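Side-chain contact in TetR family transcriptional regulator (Chloroflexus aurantiacus, PDB 3NRG), which probably acts as a DNA-binding transcription factor of the TetR family, recognising a regulatory region through its helix-turn-helix motif: residues 88-91 and 92-95. Sequence-based numbering, arbitrary orientation.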
ATOM      1  N   PHE A  88       9.642  -2.442 -19.134  1.00 26.49           N
ATOM      2  CA  PHE A  88      10.075  -1.267 -18.378  1.00 25.42           C
ATOM      3  C   PHE A  88       9.099  -0.103 -18.475  1.00 29.50           C
ATOM      4  O   PHE A  88       8.898   0.606 -17.489  1.00 28.46           O
ATOM      5  CB  PHE A  88      11.502  -0.865 -18.756  1.00 26.79           C
ATOM      6  CG  PHE A  88      12.503  -1.927 -18.368  1.00 27.86           C
ATOM      7  CD1 PHE A  88      12.848  -2.125 -17.032  1.00 29.47           C
ATOM      8  CD2 PHE A  88      13.029  -2.792 -19.319  1.00 29.94           C
ATOM      9  CE1 PHE A  88      13.719  -3.153 -16.665  1.00 30.09           C
ATOM     10  CE2 PHE A  88      13.921  -3.801 -18.952  1.00 32.31           C
ATOM     11  CZ  PHE A  88      14.267  -3.968 -17.629  1.00 29.80           C
ATOM     12  N   ALA A  89       8.414   0.033 -19.623  1.00 27.23           N
ATOM     13  CA  ALA A  89       7.378   1.047 -19.791  1.00 27.44           C
ATOM     14  C   ALA A  89       6.169   0.682 -18.921  1.00 32.08           C
ATOM     15  O   ALA A  89       5.543   1.571 -18.333  1.00 33.31           O
ATOM     16  CB  ALA A  89       6.971   1.144 -21.246  1.00 29.07           C
ATOM     17  N   TYR A  90       5.896  -0.637 -18.771  1.00 26.70           N
ATOM     18  CA  TYR A  90       4.835  -1.133 -17.900  1.00 25.60           C
ATOM     19  C   TYR A  90       5.201  -0.939 -16.430  1.00 28.78           C
ATOM     20  O   TYR A  90       4.352  -0.528 -15.641  1.00 29.00           O
ATOM     21  CB  TYR A  90       4.525  -2.617 -18.193  1.00 26.97           C
ATOM     22  CG  TYR A  90       3.622  -3.260 -17.158  1.00 27.51           C
ATOM     23  CD1 TYR A  90       2.277  -2.913 -17.067  1.00 29.61           C
ATOM     24  CD2 TYR A  90       4.117  -4.199 -16.258  1.00 27.44           C
ATOM     25  CE1 TYR A  90       1.453  -3.465 -16.088  1.00 29.73           C
ATOM     26  CE2 TYR A  90       3.299  -4.765 -15.282  1.00 28.35           C
ATOM     27  CZ  TYR A  90       1.967  -4.401 -15.207  1.00 35.43           C
ATOM     28  OH  TYR A  90       1.163  -4.957 -14.252  1.00 38.00           O
ATOM     29  N   LEU A  91       6.469  -1.234 -16.058  1.00 24.60           N
ATOM     30  CA  LEU A  91       6.954  -1.075 -14.686  1.00 22.91           C
ATOM     31  C   LEU A  91       6.871   0.373 -14.217  1.00 28.61           C
ATOM     32  O   LEU A  91       6.544   0.618 -13.055  1.00 28.75           O
ATOM     33  CB  LEU A  91       8.386  -1.616 -14.536  1.00 22.08           C
ATOM     34  CG  LEU A  91       8.534  -3.150 -14.474  1.00 25.04           C
ATOM     35  CD1 LEU A  91       9.976  -3.551 -14.552  1.00 24.14           C
ATOM     36  CD2 LEU A  91       7.911  -3.718 -13.209  1.00 25.18           C
ATOM     37  N   ARG A  92       7.112   1.337 -15.131  1.00 26.59           N
ATOM     38  CA  ARG A  92       6.988   2.770 -14.831  1.00 26.58           C
ATOM     39  C   ARG A  92       5.524   3.111 -14.523  1.00 31.30           C
ATOM     40  O   ARG A  92       5.255   3.863 -13.589  1.00 30.65           O
ATOM     41  CB  ARG A  92       7.522   3.624 -16.007  1.00 26.34           C
ATOM     42  CG  ARG A  92       7.636   5.122 -15.697  1.00 33.90           C
ATOM     43  CD  ARG A  92       6.385   5.894 -16.100  1.00 41.80           C
ATOM     44  NE  ARG A  92       6.356   7.235 -15.514  1.00 53.69           N
ATOM     45  CZ  ARG A  92       6.780   8.331 -16.136  1.00 71.11           C
ATOM     46  NH1 ARG A  92       7.267   8.256 -17.370  1.00 56.82           N
ATOM     47  NH2 ARG A  92       6.714   9.509 -15.532  1.00 61.07           N
ATOM     48  N   TRP A  93       4.582   2.545 -15.311  1.00 28.83           N
ATOM     49  CA  TRP A  93       3.151   2.725 -15.095  1.00 29.32           C
ATOM     50  C   TRP A  93       2.735   2.118 -13.742  1.00 30.54           C
ATOM     51  O   TRP A  93       2.032   2.769 -12.971  1.00 29.91           O
ATOM     52  CB  TRP A  93       2.349   2.082 -16.251  1.00 29.95           C
ATOM     53  CG  TRP A  93       0.855   2.158 -16.079  1.00 31.95           C
ATOM     54  CD1 TRP A  93       0.028   3.151 -16.516  1.00 35.54           C
ATOM     55  CD2 TRP A  93       0.013   1.184 -15.441  1.00 32.00           C
ATOM     56  NE1 TRP A  93      -1.275   2.866 -16.178  1.00 35.85           N
ATOM     57  CE2 TRP A  93      -1.313   1.667 -15.511  1.00 36.85           C
ATOM     58  CE3 TRP A  93       0.252  -0.055 -14.815  1.00 32.84           C
ATOM     59  CZ2 TRP A  93      -2.396   0.967 -14.962  1.00 36.48           C
ATOM     60  CZ3 TRP A  93      -0.820  -0.749 -14.275  1.00 34.58           C
ATOM     61  CH2 TRP A  93      -2.126  -0.242 -14.355  1.00 35.98           C
ATOM     62  N   LEU A  94       3.197   0.881 -13.449  1.00 25.56           N
ATOM     63  CA  LEU A  94       2.876   0.172 -12.207  1.00 24.60           C
ATOM     64  C   LEU A  94       3.480   0.872 -10.973  1.00 28.21           C
ATOM     65  O   LEU A  94       2.857   0.890  -9.904  1.00 27.27           O
ATOM     66  CB  LEU A  94       3.352  -1.287 -12.290  1.00 24.66           C
ATOM     67  CG  LEU A  94       2.870  -2.233 -11.179  1.00 28.81           C
ATOM     68  CD1 LEU A  94       1.339  -2.463 -11.260  1.00 29.05           C
ATOM     69  CD2 LEU A  94       3.623  -3.558 -11.237  1.00 31.81           C
ATOM     70  N   LEU A  95       4.682   1.451 -11.125  1.00 25.11           N
ATOM     71  CA  LEU A  95       5.347   2.200 -10.054  1.00 24.84           C
ATOM     72  C   LEU A  95       4.568   3.487  -9.761  1.00 30.01           C
ATOM     73  O   LEU A  95       4.342   3.818  -8.598  1.00 30.30           O
ATOM     74  CB  LEU A  95       6.804   2.518 -10.460  1.00 24.64           C
ATOM     75  CG  LEU A  95       7.723   3.122  -9.391  1.00 28.72           C
ATOM     76  CD1 LEU A  95       7.702   2.303  -8.106  1.00 28.54           C
ATOM     77  CD2 LEU A  95       9.142   3.232  -9.911  1.00 28.76           C
TER
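Helix 87-104, in the C-terminal domain of this all-helical TetR-type regulator, sets Y90 one turn before W93 and L94. Its backbone follows the i to i+4 pattern: L94 N donates to Y90 O at 2.9 Å, whereas the bond from W93 N to A89 O is weak. Because chi1 of Y90 is 169°, CG lies opposite the backbone N and the ring swings obliquely across toward the indole of W93, where Y90 CE1 meets W93 CE3 at 3.8 Å. The phenol and the six-membered ring of the indole are inclined by 22°, but their centroids are 5.9 Å apart, so they barely overlap. L94 CB lies over one face of the phenol. Tyrosine suits this place because its flat ring packs against both neighbours and its OH hydrogen-bonds Y137 OH of helix 124-147; an alanine here would probably open a gap beside W93 and L94 and cost Y137 that partner. Tryptophan adds an indole N-H: NE1 hydrogen-bonds P80 O, ahead of the helix. R92 uses its length to reach helix 196-214, where NH1 forms a salt bridge with E204, while buried L91 packs on L164 and F168 of helix 157-179. At the end of the phenol, L94 CD1 lies 3.9 Å from Y90 OH.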